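Local coordinates for protein phosphotriesterase, putative (Deinococcus radiodurans, PDB 4J35) that probably hydrolyses lactones with a two-metal centre, and is engineered here to strengthen a weak promiscuous organophosphate hydrolase activity, at residues L19-V24 with V65-N70; H23-L28 with I266-G271; S118-M123 with F159-R164; P172-T177 with R199-H204. The protein carries 7 engineered substitutions. All blocks are in the same frame, centred on the assembly; numbering follows the deposited sequence.

Contact 1 (L19-V24 with V65-N70). With CO (cobalt (II) ion), chain C.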
loop_
_atom_site.group_PDB
_atom_site.type_symbol
_atom_site.label_atom_id
_atom_site.label_comp_id
_atom_site.label_asym_id
_atom_site.label_seq_id
_atom_site.Cartn_x
_atom_site.Cartn_y
_atom_site.Cartn_z
ATOM N N LEU A 19 8.548 1.279 4.732
ATOM C CA LEU A 19 8.034 0.665 3.525
ATOM C C LEU A 19 6.556 0.976 3.536
ATOM O O LEU A 19 5.799 0.485 4.386
ATOM C CB LEU A 19 8.202 -0.872 3.546
ATOM C CG LEU A 19 9.644 -1.326 3.431
ATOM C CD1 LEU A 19 9.635 -2.875 3.565
ATOM C CD2 LEU A 19 10.314 -0.938 2.109
ATOM N N PRO A 20 6.124 1.795 2.584
ATOM C CA PRO A 20 4.755 2.319 2.616
ATOM C C PRO A 20 3.647 1.476 1.933
ATOM O O PRO A 20 2.487 1.894 1.891
ATOM C CB PRO A 20 4.921 3.692 1.924
ATOM C CG PRO A 20 5.894 3.407 0.842
ATOM C CD PRO A 20 6.924 2.399 1.499
ATOM N N HIS A 21 3.969 0.275 1.425
ATOM C CA HIS A 21 2.944 -0.567 0.826
ATOM C C HIS A 21 3.435 -2.012 0.815
ATOM O O HIS A 21 4.167 -2.388 -0.089
ATOM C CB HIS A 21 2.615 -0.195 -0.616
ATOM C CG HIS A 21 1.411 -0.890 -1.163
ATOM N ND1 HIS A 21 0.344 -0.213 -1.734
ATOM C CD2 HIS A 21 1.091 -2.203 -1.256
ATOM C CE1 HIS A 21 -0.566 -1.080 -2.131
ATOM N NE2 HIS A 21 -0.097 -2.300 -1.904
ATOM N N GLU A 22 2.929 -2.773 1.772
ATOM C CA GLU A 22 3.275 -4.201 1.915
ATOM C C GLU A 22 2.063 -4.934 2.472
ATOM O O GLU A 22 1.114 -4.316 2.927
ATOM C CB GLU A 22 4.458 -4.335 2.888
ATOM C CG GLU A 22 5.719 -3.501 2.626
ATOM C CD GLU A 22 6.481 -3.909 1.374
ATOM O OE1 GLU A 22 6.364 -5.122 0.994
ATOM O OE2 GLU A 22 7.198 -3.029 0.803
ATOM N N HIS A 23 2.115 -6.270 2.495
ATOM C CA HIS A 23 1.016 -7.095 2.977
ATOM C C HIS A 23 1.606 -8.154 3.942
ATOM O O HIS A 23 2.202 -9.110 3.490
ATOM C CB HIS A 23 0.274 -7.731 1.768
ATOM C CG HIS A 23 -0.402 -6.702 0.888
ATOM N ND1 HIS A 23 -1.545 -6.052 1.295
ATOM C CD2 HIS A 23 -0.078 -6.165 -0.320
ATOM C CE1 HIS A 23 -1.917 -5.185 0.369
ATOM N NE2 HIS A 23 -1.024 -5.189 -0.603
ATOM N N VAL A 24 1.449 -7.961 5.260
ATOM C CA VAL A 24 1.942 -8.970 6.235
ATOM C C VAL A 24 1.235 -10.318 5.970
ATOM O O VAL A 24 1.892 -11.350 5.810
ATOM C CB VAL A 24 1.754 -8.504 7.705
ATOM C CG1 VAL A 24 2.245 -9.582 8.694
ATOM C CG2 VAL A 24 2.499 -7.175 7.962
ATOM N N VAL A 65 3.714 0.096 6.234
ATOM C CA VAL A 65 2.304 0.397 6.017
ATOM C C VAL A 65 1.671 -0.827 5.378
ATOM O O VAL A 65 1.977 -1.196 4.251
ATOM C CB VAL A 65 2.118 1.630 5.125
ATOM C CG1 VAL A 65 0.667 1.895 4.824
ATOM C CG2 VAL A 65 2.742 2.845 5.824
ATOM N N ASP A 66 0.825 -1.489 6.135
ATOM C CA ASP A 66 0.107 -2.624 5.592
ATOM C C ASP A 66 -1.103 -2.141 4.819
ATOM O O ASP A 66 -2.019 -1.534 5.411
ATOM C CB ASP A 66 -0.321 -3.546 6.708
ATOM C CG ASP A 66 -0.962 -4.810 6.182
ATOM O OD1 ASP A 66 -2.107 -4.784 5.708
ATOM O OD2 ASP A 66 -0.322 -5.865 6.233
ATOM N N ALA A 67 -1.149 -2.452 3.524
ATOM C CA ALA A 67 -2.157 -1.869 2.614
ATOM C C ALA A 67 -3.334 -2.805 2.359
ATOM O O ALA A 67 -4.136 -2.597 1.464
ATOM C CB ALA A 67 -1.491 -1.522 1.311
ATOM N N THR A 68 -3.442 -3.862 3.144
ATOM C CA THR A 68 -4.438 -4.895 2.882
ATOM C C THR A 68 -5.875 -4.410 3.067
ATOM O O THR A 68 -6.267 -3.988 4.157
ATOM C CB THR A 68 -4.244 -6.069 3.811
ATOM O OG1 THR A 68 -2.871 -6.482 3.746
ATOM C CG2 THR A 68 -5.163 -7.221 3.438
ATOM N N PRO A 69 -6.669 -4.495 2.003
ATOM C CA PRO A 69 -8.060 -4.046 2.109
ATOM C C PRO A 69 -8.914 -4.935 3.023
ATOM O O PRO A 69 -8.525 -6.081 3.331
ATOM C CB PRO A 69 -8.570 -4.140 0.664
ATOM C CG PRO A 69 -7.353 -4.186 -0.181
ATOM C CD PRO A 69 -6.314 -4.876 0.628
ATOM N N ASN A 70 -10.062 -4.381 3.447
ATOM C CA ASN A 70 -10.977 -5.054 4.350
ATOM C C ASN A 70 -11.392 -6.425 3.835
ATOM O O ASN A 70 -11.634 -7.313 4.645
ATOM C CB ASN A 70 -12.253 -4.236 4.620
ATOM C CG ASN A 70 -11.975 -2.900 5.311
ATOM O OD1 ASN A 70 -10.828 -2.440 5.394
ATOM N ND2 ASN A 70 -13.037 -2.263 5.801
HETATM CO CO CO C . -0.982 -4.213 -2.307
#
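His23 CG stands anti to its carbonyl carbon (chi1 -65°), which brings the ring alongside Thr68, and chi2 of -73° turns ND1 to it. The ND1-H of His23 gives a straight hydrogen bond to Thr68 OG1 at 2.8 Å, with the oxygen in the ring plane. Thr68 OG1 donates a hydrogen bond to Asp66 OD1 (2.7 Å). The backbone N of Thr68 also reaches Asp66 OD1, closing an Asx turn. The other carboxylate oxygen, Asp66 OD2, takes the backbone N-H of Val24 at 2.9 Å. Ala67 CB sits over one face of the His21 ring, 3.5 Å from its centroid, a CH-pi contact. Between the backbones, parallel strands 17-26 and 61-66 of a TIM-barrel beta-alpha-beta unit are joined by Val65 N to Leu19 O (2.8 Å), Glu22 N to Val65 O and Ala67 N to Glu22 O. His21 NE2 and His23 NE2 bind one cobalt ion at 2.1 and 2.0 Å; Asp264 and the modified Lys143 complete that site. The chain of bonds His23-Thr68-Asp66 is a second shell: together with the metal bond it holds the ring of His23 in rotation, and it would probably make the metal-bound nitrogen a stronger donor.

Contact 2 (H23-L28 with I266-G271). Engineered in segment 23-28: Leu28 (natural residue Tyr). With CO (cobalt (II) ion), chain C.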
loop_
_atom_site.group_PDB
_atom_site.type_symbol
_atom_site.label_atom_id
_atom_site.label_comp_id
_atom_site.label_asym_id
_atom_site.label_seq_id
_atom_site.Cartn_x
_atom_site.Cartn_y
_atom_site.Cartn_z
ATOM N N HIS A 23 2.115 -6.270 2.495
ATOM C CA HIS A 23 1.016 -7.095 2.977
ATOM C C HIS A 23 1.606 -8.154 3.942
ATOM O O HIS A 23 2.202 -9.110 3.490
ATOM C CB HIS A 23 0.274 -7.731 1.768
ATOM C CG HIS A 23 -0.402 -6.702 0.888
ATOM N ND1 HIS A 23 -1.545 -6.052 1.295
ATOM C CD2 HIS A 23 -0.078 -6.165 -0.320
ATOM C CE1 HIS A 23 -1.917 -5.185 0.369
ATOM N NE2 HIS A 23 -1.024 -5.189 -0.603
ATOM N N VAL A 24 1.449 -7.961 5.260
ATOM C CA VAL A 24 1.942 -8.970 6.235
ATOM C C VAL A 24 1.235 -10.318 5.970
ATOM O O VAL A 24 1.892 -11.350 5.810
ATOM C CB VAL A 24 1.754 -8.504 7.705
ATOM C CG1 VAL A 24 2.245 -9.582 8.694
ATOM C CG2 VAL A 24 2.499 -7.175 7.962
ATOM N N ILE A 25 -0.088 -10.317 5.935
ATOM C CA ILE A 25 -0.839 -11.441 5.377
ATOM C C ILE A 25 -1.783 -10.960 4.276
ATOM O O ILE A 25 -2.135 -9.787 4.202
ATOM C CB ILE A 25 -1.640 -12.205 6.441
ATOM C CG1 ILE A 25 -2.749 -11.320 7.007
ATOM C CG2 ILE A 25 -0.724 -12.708 7.530
ATOM C CD1 ILE A 25 -3.516 -11.982 8.169
ATOM N N PHE A 26 -2.129 -11.856 3.366
ATOM C CA PHE A 26 -2.980 -11.486 2.267
ATOM C C PHE A 26 -3.715 -12.682 1.702
ATOM O O PHE A 26 -3.100 -13.744 1.482
ATOM C CB PHE A 26 -2.129 -10.874 1.156
ATOM C CG PHE A 26 -2.946 -10.224 0.068
ATOM C CD1 PHE A 26 -3.382 -10.959 -1.015
ATOM C CD2 PHE A 26 -3.242 -8.873 0.114
ATOM C CE1 PHE A 26 -4.132 -10.358 -2.020
ATOM C CE2 PHE A 26 -3.994 -8.270 -0.885
ATOM C CZ PHE A 26 -4.437 -9.012 -1.949
ATOM N N GLY A 27 -5.011 -12.498 1.446
ATOM C CA GLY A 27 -5.833 -13.486 0.752
ATOM C C GLY A 27 -6.662 -12.830 -0.324
ATOM O O GLY A 27 -7.300 -11.829 -0.057
ATOM N N LEU A 28 -6.632 -13.380 -1.533
ATOM C CA LEU A 28 -7.526 -12.952 -2.590
ATOM C C LEU A 28 -8.953 -13.308 -2.227
ATOM O O LEU A 28 -9.203 -14.392 -1.700
ATOM C CB LEU A 28 -7.151 -13.613 -3.902
ATOM C CG LEU A 28 -5.790 -13.157 -4.449
ATOM C CD1 LEU A 28 -5.283 -14.162 -5.491
ATOM C CD2 LEU A 28 -5.861 -11.709 -5.013
ATOM N N ILE A 266 3.980 -10.128 -0.070
ATOM C CA ILE A 266 3.009 -10.784 0.788
ATOM C C ILE A 266 3.839 -11.697 1.697
ATOM O O ILE A 266 4.508 -12.599 1.196
ATOM C CB ILE A 266 2.019 -11.623 -0.040
ATOM C CG1 ILE A 266 1.042 -10.718 -0.813
ATOM C CG2 ILE A 266 1.277 -12.613 0.844
ATOM C CD1 ILE A 266 0.289 -11.519 -1.888
ATOM N N TRP A 267 3.838 -11.467 3.001
ATOM C CA TRP A 267 4.744 -12.254 3.851
ATOM C C TRP A 267 4.174 -13.596 4.199
ATOM O O TRP A 267 4.915 -14.534 4.514
ATOM C CB TRP A 267 5.080 -11.549 5.147
ATOM C CG TRP A 267 5.547 -10.137 4.964
ATOM C CD1 TRP A 267 5.744 -9.457 3.785
ATOM C CD2 TRP A 267 5.851 -9.230 6.013
ATOM N NE1 TRP A 267 6.159 -8.156 4.057
ATOM C CE2 TRP A 267 6.220 -7.997 5.417
ATOM C CE3 TRP A 267 5.855 -9.337 7.409
ATOM C CZ2 TRP A 267 6.590 -6.889 6.172
ATOM C CZ3 TRP A 267 6.216 -8.226 8.157
ATOM C CH2 TRP A 267 6.573 -7.018 7.535
ATOM N N HIS A 268 2.856 -13.704 4.177
ATOM C CA HIS A 268 2.212 -14.996 4.440
ATOM C C HIS A 268 0.908 -15.059 3.687
ATOM O O HIS A 268 0.058 -14.214 3.838
ATOM C CB HIS A 268 1.927 -15.161 5.921
ATOM C CG HIS A 268 1.187 -16.417 6.258
ATOM N ND1 HIS A 268 1.828 -17.603 6.518
ATOM C CD2 HIS A 268 -0.137 -16.668 6.379
ATOM C CE1 HIS A 268 0.932 -18.536 6.798
ATOM N NE2 HIS A 268 -0.268 -17.992 6.725
ATOM N N TRP A 269 0.755 -16.070 2.861
ATOM C CA TRP A 269 -0.413 -16.135 2.008
ATOM C C TRP A 269 -1.585 -16.889 2.674
ATOM O O TRP A 269 -1.392 -17.933 3.315
ATOM C CB TRP A 269 0.061 -16.748 0.695
ATOM C CG TRP A 269 -0.916 -17.403 -0.182
ATOM C CD1 TRP A 269 -1.328 -18.726 -0.141
ATOM C CD2 TRP A 269 -1.544 -16.822 -1.322
ATOM N NE1 TRP A 269 -2.205 -18.978 -1.168
ATOM C CE2 TRP A 269 -2.360 -17.832 -1.909
ATOM C CE3 TRP A 269 -1.513 -15.542 -1.898
ATOM C CZ2 TRP A 269 -3.137 -17.595 -3.039
ATOM C CZ3 TRP A 269 -2.290 -15.304 -3.014
ATOM C CH2 TRP A 269 -3.097 -16.333 -3.577
ATOM N N LEU A 270 -2.788 -16.348 2.546
ATOM C CA LEU A 270 -3.991 -17.003 3.090
ATOM C C LEU A 270 -4.618 -17.963 2.081
ATOM O O LEU A 270 -4.582 -17.734 0.873
ATOM C CB LEU A 270 -5.023 -15.959 3.570
ATOM C CG LEU A 270 -4.426 -14.952 4.564
ATOM C CD1 LEU A 270 -5.427 -13.825 4.857
ATOM C CD2 LEU A 270 -3.989 -15.640 5.865
ATOM N N GLY A 271 -5.191 -19.046 2.593
ATOM C CA GLY A 271 -5.719 -20.090 1.739
ATOM C C GLY A 271 -4.743 -21.239 1.708
ATOM O O GLY A 271 -3.811 -21.285 2.517
HETATM CO CO CO C . -0.982 -4.213 -2.307
HETATM O O HOH W 1 -5.244 -16.143 -1.209
#
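His23 to Gly27 run parallel to Ile266 to Leu270, nearly in step, and the pairing rests on Trp267 N to His23 O (2.9 Å) and Leu270 N to Phe26 O (2.8 Å). The last donor stands 38° above the carbonyl plane. Between them, Phe26 N to His268 O is long and bent, at 3.3 Å. Ile266 fills the side of the strands that also carries His23 and Phe26. Its CG1 lies 3.7 Å from Phe26 CB, and its CD1 reaches the Phe26 ring obliquely. Phe26 CG is anti to the backbone N (chi1 -169°), and this brings CD2 over a face of the His23 ring. His23 binds cobalt through NE2, so Phe26 and Ile266 form a hydrophobic flank beside a metal ligand. The pairing prolongs, beyond the metal ligands, the seam where the first strand of the phosphotriesterase-family TIM barrel meets the last. Trp267 packs on the outer side of the strands. Val24 CG2 sits over the face of its six-membered ring, 4.0 Å from the centroid, and Trp267 also touches helix 42-58. Ile25 CB approaches Leu270 CD2 at 4.2 Å. At the more open end, the engineered Leu28, a tyrosine in the natural sequence, puts CD1 at the edge of the Trp269 ring, 3.6 Å from CH2. A water there accepts from Leu28 N and donates to Leu270 O.

Contact 3 (S118-M123 with F159-R164)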
loop_
_atom_site.group_PDB
_atom_site.type_symbol
_atom_site.label_atom_id
_atom_site.label_comp_id
_atom_site.label_asym_id
_atom_site.label_seq_id
_atom_site.Cartn_x
_atom_site.Cartn_y
_atom_site.Cartn_z
ATOM N N SER A 118 -22.392 7.178 1.793
ATOM C CA SER A 118 -22.455 7.527 3.205
ATOM C C SER A 118 -22.176 6.322 4.106
ATOM O O SER A 118 -21.581 6.476 5.168
ATOM C CB SER A 118 -23.804 8.160 3.541
ATOM O OG SER A 118 -23.893 9.433 2.913
ATOM N N GLU A 119 -22.606 5.131 3.700
ATOM C CA GLU A 119 -22.302 3.934 4.483
ATOM C C GLU A 119 -20.825 3.645 4.496
ATOM O O GLU A 119 -20.258 3.269 5.537
ATOM C CB GLU A 119 -23.084 2.717 3.956
ATOM C CG GLU A 119 -24.585 2.863 4.246
ATOM C CD GLU A 119 -25.414 1.769 3.591
ATOM O OE1 GLU A 119 -24.867 1.062 2.727
ATOM O OE2 GLU A 119 -26.604 1.620 3.941
ATOM N N ILE A 120 -20.193 3.809 3.340
ATOM C CA ILE A 120 -18.756 3.604 3.223
ATOM C C ILE A 120 -18.023 4.654 4.036
ATOM O O ILE A 120 -17.088 4.367 4.749
ATOM C CB ILE A 120 -18.319 3.665 1.749
ATOM C CG1 ILE A 120 -18.988 2.513 0.989
ATOM C CG2 ILE A 120 -16.787 3.622 1.640
ATOM C CD1 ILE A 120 -18.915 2.633 -0.508
ATOM N N TYR A 121 -18.470 5.896 3.926
ATOM C CA TYR A 121 -17.873 6.951 4.690
ATOM C C TYR A 121 -17.901 6.607 6.181
ATOM O O TYR A 121 -16.901 6.836 6.881
ATOM C CB TYR A 121 -18.631 8.259 4.415
ATOM C CG TYR A 121 -18.459 9.279 5.504
ATOM C CD1 TYR A 121 -17.306 10.043 5.595
ATOM C CD2 TYR A 121 -19.454 9.467 6.452
ATOM C CE1 TYR A 121 -17.144 10.990 6.611
ATOM C CE2 TYR A 121 -19.307 10.394 7.466
ATOM C CZ TYR A 121 -18.151 11.149 7.544
ATOM O OH TYR A 121 -18.024 12.073 8.555
ATOM N N GLU A 122 -19.030 6.088 6.671
ATOM C CA GLU A 122 -19.173 5.810 8.109
ATOM C C GLU A 122 -18.213 4.719 8.540
ATOM O O GLU A 122 -17.613 4.784 9.619
ATOM C CB GLU A 122 -20.583 5.361 8.458
ATOM C CG GLU A 122 -21.634 6.429 8.324
ATOM C CD GLU A 122 -21.453 7.581 9.329
ATOM O OE1 GLU A 122 -20.741 7.413 10.350
ATOM O OE2 GLU A 122 -22.040 8.661 9.093
ATOM N N MET A 123 -18.078 3.702 7.706
ATOM C CA MET A 123 -17.103 2.631 7.996
ATOM C C MET A 123 -15.689 3.195 8.054
ATOM O O MET A 123 -14.902 2.927 8.989
ATOM C CB MET A 123 -17.207 1.535 6.926
ATOM C CG MET A 123 -16.067 0.518 6.972
ATOM S SD MET A 123 -16.170 -0.600 5.548
ATOM C CE MET A 123 -15.272 0.411 4.367
ATOM N N PHE A 159 -13.878 6.608 -3.469
ATOM C CA PHE A 159 -13.084 7.831 -3.595
ATOM C C PHE A 159 -13.784 8.997 -2.908
ATOM O O PHE A 159 -13.132 9.792 -2.210
ATOM C CB PHE A 159 -12.762 8.159 -5.070
ATOM C CG PHE A 159 -11.602 7.366 -5.645
ATOM C CD1 PHE A 159 -11.688 5.988 -5.814
ATOM C CD2 PHE A 159 -10.422 8.005 -6.024
ATOM C CE1 PHE A 159 -10.636 5.248 -6.336
ATOM C CE2 PHE A 159 -9.352 7.271 -6.548
ATOM C CZ PHE A 159 -9.454 5.898 -6.705
ATOM N N ARG A 160 -15.102 9.128 -3.080
ATOM C CA ARG A 160 -15.770 10.296 -2.495
ATOM C C ARG A 160 -15.889 10.132 -0.991
ATOM O O ARG A 160 -15.715 11.086 -0.253
ATOM C CB ARG A 160 -17.175 10.557 -3.138
ATOM C CG ARG A 160 -17.100 10.908 -4.636
ATOM C CD ARG A 160 -18.446 11.411 -5.207
ATOM N NE ARG A 160 -19.458 10.371 -5.271
ATOM C CZ ARG A 160 -19.637 9.538 -6.294
ATOM N NH1 ARG A 160 -18.858 9.598 -7.367
ATOM N NH2 ARG A 160 -20.606 8.636 -6.250
ATOM N N ALA A 161 -16.149 8.913 -0.524
ATOM C CA ALA A 161 -16.184 8.679 0.924
ATOM C C ALA A 161 -14.804 8.929 1.562
ATOM O O ALA A 161 -14.713 9.531 2.631
ATOM C CB ALA A 161 -16.648 7.284 1.228
ATOM N N ALA A 162 -13.736 8.444 0.925
ATOM C CA ALA A 162 -12.388 8.686 1.432
ATOM C C ALA A 162 -12.020 10.183 1.476
ATOM O O ALA A 162 -11.404 10.647 2.437
ATOM C CB ALA A 162 -11.376 7.932 0.591
ATOM N N ALA A 163 -12.364 10.936 0.434
ATOM C CA ALA A 163 -11.996 12.358 0.404
ATOM C C ALA A 163 -12.625 13.080 1.597
ATOM O O ALA A 163 -12.017 13.934 2.241
ATOM C CB ALA A 163 -12.391 12.996 -0.931
ATOM N N ARG A 164 -13.851 12.708 1.913
ATOM C CA ARG A 164 -14.547 13.281 3.046
ATOM C C ARG A 164 -13.880 12.943 4.371
ATOM O O ARG A 164 -13.672 13.806 5.218
ATOM C CB ARG A 164 -15.980 12.776 3.025
ATOM C CG ARG A 164 -16.815 13.255 4.144
ATOM C CD ARG A 164 -18.236 12.819 3.875
ATOM N NE ARG A 164 -19.187 13.386 4.819
ATOM C CZ ARG A 164 -20.390 12.862 5.050
ATOM N NH1 ARG A 164 -20.784 11.739 4.413
ATOM N NH2 ARG A 164 -21.195 13.460 5.929
HETATM O O HOH W 2 -23.641 10.886 5.530
#
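Tyr121 and Arg164 meet flat, guanidinium on ring, where helix 116-129 crosses helix 153-169 on the outside of the TIM barrel. The two planes are 12° apart and their centres 3.7 Å apart, a stack that is also a cation-pi contact. The Arg164 chain is extended from CG to NE and crosses the long direction of the tyrosine at about a right angle. Its CD lies over the same ring, 3.7 Å from the centroid, so methylene and charged group both use one face. Arg164 NH1 lies toward the rim of the ring, 3.3 Å from Tyr121 CD2. Tyr121 CG is anti to the backbone N (chi1 158°), which swings the ring toward the other helix. Its hydroxyl is hydrogen-bonded to Glu168, which also makes a weak, long ion pair with Arg164 NE. The short segments cross at -44° with their axes 8.4 Å apart. The small CB of Ala161 is consistent with this close approach; it lies 3.5 Å from Tyr121 N and 3.7 Å from Ile120 CG2. On the solvent side, beside exposed Arg164, a water lies in the guanidinium plane. It accepts from Arg164 NH1 at 3.2 Å and donates to Ser118 OG at 3.0 Å.

Contact 4 (P172-T177 with R199-H204). With CO (cobalt (II) ion), chain B.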
loop_
_atom_site.group_PDB
_atom_site.type_symbol
_atom_site.label_atom_id
_atom_site.label_comp_id
_atom_site.label_asym_id
_atom_site.label_seq_id
_atom_site.Cartn_x
_atom_site.Cartn_y
_atom_site.Cartn_z
ATOM N N PRO A 172 -3.972 9.859 5.975
ATOM C CA PRO A 172 -3.405 9.645 4.638
ATOM C C PRO A 172 -4.269 8.683 3.764
ATOM O O PRO A 172 -5.009 7.866 4.295
ATOM C CB PRO A 172 -2.062 8.953 4.935
ATOM C CG PRO A 172 -1.903 8.976 6.415
ATOM C CD PRO A 172 -3.223 9.121 7.010
ATOM N N ILE A 173 -4.120 8.779 2.446
ATOM C CA ILE A 173 -4.793 7.892 1.481
ATOM C C ILE A 173 -3.700 7.257 0.614
ATOM O O ILE A 173 -2.825 7.978 0.081
ATOM C CB ILE A 173 -5.737 8.724 0.561
ATOM C CG1 ILE A 173 -6.942 9.232 1.367
ATOM C CG2 ILE A 173 -6.218 7.919 -0.644
ATOM C CD1 ILE A 173 -7.844 10.139 0.535
ATOM N N ILE A 174 -3.696 5.918 0.524
ATOM C CA ILE A 174 -2.832 5.253 -0.434
ATOM C C ILE A 174 -3.688 4.532 -1.461
ATOM O O ILE A 174 -4.822 4.178 -1.191
ATOM C CB ILE A 174 -1.846 4.250 0.253
ATOM C CG1 ILE A 174 -2.593 3.124 0.939
ATOM C CG2 ILE A 174 -0.964 5.025 1.257
ATOM C CD1 ILE A 174 -1.601 2.112 1.579
ATOM N N THR A 175 -3.173 4.357 -2.666
ATOM C CA THR A 175 -3.994 3.714 -3.669
ATOM C C THR A 175 -3.339 2.544 -4.395
ATOM O O THR A 175 -2.129 2.311 -4.315
ATOM C CB THR A 175 -4.488 4.680 -4.751
ATOM O OG1 THR A 175 -3.456 4.910 -5.710
ATOM C CG2 THR A 175 -4.911 6.000 -4.133
ATOM N N HIS A 176 -4.217 1.801 -5.073
ATOM C CA HIS A 176 -3.858 0.780 -6.028
ATOM C C HIS A 176 -4.262 1.270 -7.422
ATOM O O HIS A 176 -5.387 1.729 -7.606
ATOM C CB HIS A 176 -4.642 -0.508 -5.680
ATOM C CG HIS A 176 -4.663 -1.562 -6.762
ATOM N ND1 HIS A 176 -3.993 -2.754 -6.667
ATOM C CD2 HIS A 176 -5.373 -1.628 -7.920
ATOM C CE1 HIS A 176 -4.238 -3.493 -7.738
ATOM N NE2 HIS A 176 -5.066 -2.831 -8.514
ATOM N N THR A 177 -3.344 1.195 -8.375
ATOM C CA THR A 177 -3.677 1.375 -9.781
ATOM C C THR A 177 -3.482 0.041 -10.485
ATOM O O THR A 177 -2.565 -0.721 -10.163
ATOM C CB THR A 177 -2.823 2.476 -10.492
ATOM O OG1 THR A 177 -1.422 2.180 -10.376
ATOM C CG2 THR A 177 -3.083 3.852 -9.881
ATOM N N ARG A 199 -1.038 14.342 1.507
ATOM C CA ARG A 199 -1.373 13.135 2.236
ATOM C C ARG A 199 -1.945 12.070 1.299
ATOM O O ARG A 199 -2.695 11.236 1.723
ATOM C CB ARG A 199 -2.390 13.426 3.345
ATOM C CG ARG A 199 -1.979 14.550 4.291
ATOM C CD ARG A 199 -0.967 14.082 5.336
ATOM N NE ARG A 199 -1.621 13.384 6.447
ATOM C CZ ARG A 199 -0.972 12.874 7.485
ATOM N NH1 ARG A 199 0.350 13.001 7.563
ATOM N NH2 ARG A 199 -1.648 12.297 8.459
ATOM N N ILE A 200 -1.573 12.113 0.028
ATOM C CA ILE A 200 -2.087 11.147 -0.934
ATOM C C ILE A 200 -0.881 10.464 -1.598
ATOM O O ILE A 200 0.055 11.137 -2.048
ATOM C CB ILE A 200 -2.914 11.848 -2.017
ATOM C CG1 ILE A 200 -4.252 12.317 -1.413
ATOM C CG2 ILE A 200 -3.128 10.930 -3.200
ATOM C CD1 ILE A 200 -5.058 13.203 -2.332
ATOM N N MET A 201 -0.896 9.136 -1.631
ATOM C CA MET A 201 0.152 8.394 -2.309
ATOM C C MET A 201 -0.515 7.572 -3.395
ATOM O O MET A 201 -1.285 6.632 -3.107
ATOM C CB MET A 201 0.909 7.449 -1.336
ATOM C CG MET A 201 2.140 6.907 -1.946
ATOM S SD MET A 201 3.063 5.831 -0.774
ATOM C CE MET A 201 2.059 4.365 -0.926
ATOM N N ILE A 202 -0.231 7.893 -4.649
ATOM C CA ILE A 202 -0.864 7.144 -5.719
ATOM C C ILE A 202 0.013 5.949 -5.949
ATOM O O ILE A 202 1.206 6.102 -6.224
ATOM C CB ILE A 202 -0.921 7.900 -7.028
ATOM C CG1 ILE A 202 -1.700 9.221 -6.836
ATOM C CG2 ILE A 202 -1.535 7.037 -8.127
ATOM C CD1 ILE A 202 -3.187 9.026 -6.339
ATOM N N GLY A 203 -0.575 4.776 -5.832
ATOM C CA GLY A 203 0.221 3.559 -5.853
ATOM C C GLY A 203 0.414 2.858 -7.176
ATOM O O GLY A 203 -0.229 3.149 -8.174
ATOM N N HIS A 204 1.324 1.882 -7.141
ATOM C CA HIS A 204 1.670 1.043 -8.277
ATOM C C HIS A 204 2.037 1.838 -9.531
ATOM O O HIS A 204 1.801 1.387 -10.666
ATOM C CB HIS A 204 0.541 0.018 -8.564
ATOM C CG HIS A 204 0.099 -0.784 -7.373
ATOM N ND1 HIS A 204 0.912 -1.046 -6.290
ATOM C CD2 HIS A 204 -1.081 -1.388 -7.102
ATOM C CE1 HIS A 204 0.250 -1.792 -5.412
ATOM N NE2 HIS A 204 -0.966 -2.002 -5.877
HETATM CO CO CO B . -2.470 -3.144 -5.207
HETATM O O HOH W 3 -0.080 -0.478 -11.866
#
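Thr175 and Gly203 meet at the tight part of this contact. Thr175 OG1 lies between its backbone N and carbonyl carbon (chi1 80°), where it takes the N-H of Gly203 at 2.9 Å and is also hydrogen-bonded to Gln186 of helix 183-192. Gly203 CA comes to 3.1 Å from Thr175 O, a close CA-H...O contact. Thr177 OG1 donates to Gly203 O at 2.7 Å. Earlier in the strands, Ile173 N to Arg199 O and Met201 N to Ile173 O give straight parallel pairing; Thr175 N to Met201 O is bent. The side chains of Ile174 and Met201 lie side by side, with CG2 and CE 3.8 Å apart. Strands 173-174 and 200-202, with helix 183-192 between them, form a beta-alpha-beta unit of the TIM barrel. Past the strand ends, His176 ND1 and His204 NE2 bind the second cobalt ion at 2.1 and 2.0 Å, together with the modified Lys143. The two rings are steeply turned, planes at 83°, with His176 ND1 at the edge of the His204 ring. Asp227 is hydrogen-bonded to His204 ND1, and Gln178 to His176 NE2. Toward solvent, partly exposed Arg199 lays one guanidinium face over Pro172 CG in van der Waals packing, and the group is hydrogen-bonded to backbone carbonyls, among them Gly323 O. A water near the metal end donates to Thr177 O and His204 O.

How the contacts relate
Contacts 1 and 4 are buried in the barrel core and each supplies two histidines to one cobalt ion. Their metal ends meet, with His21 CE1 3.5 Å from His204 CE1, and Ile174 packs on Ala67. Contact 2 shares His23, Val24 and strand 17-26 with contact 1, but is only partly buried and relies more on aromatic and aliphatic packing. Contact 3 is different in kind: helix on helix, about 20 Å from contact 1 between centres, with a stacked cation, a water on its solvent side and no direct hydrogen bond between its segments. Helix 153-169 of contact 3 leads along the chain into strand 173-174 of contact 4.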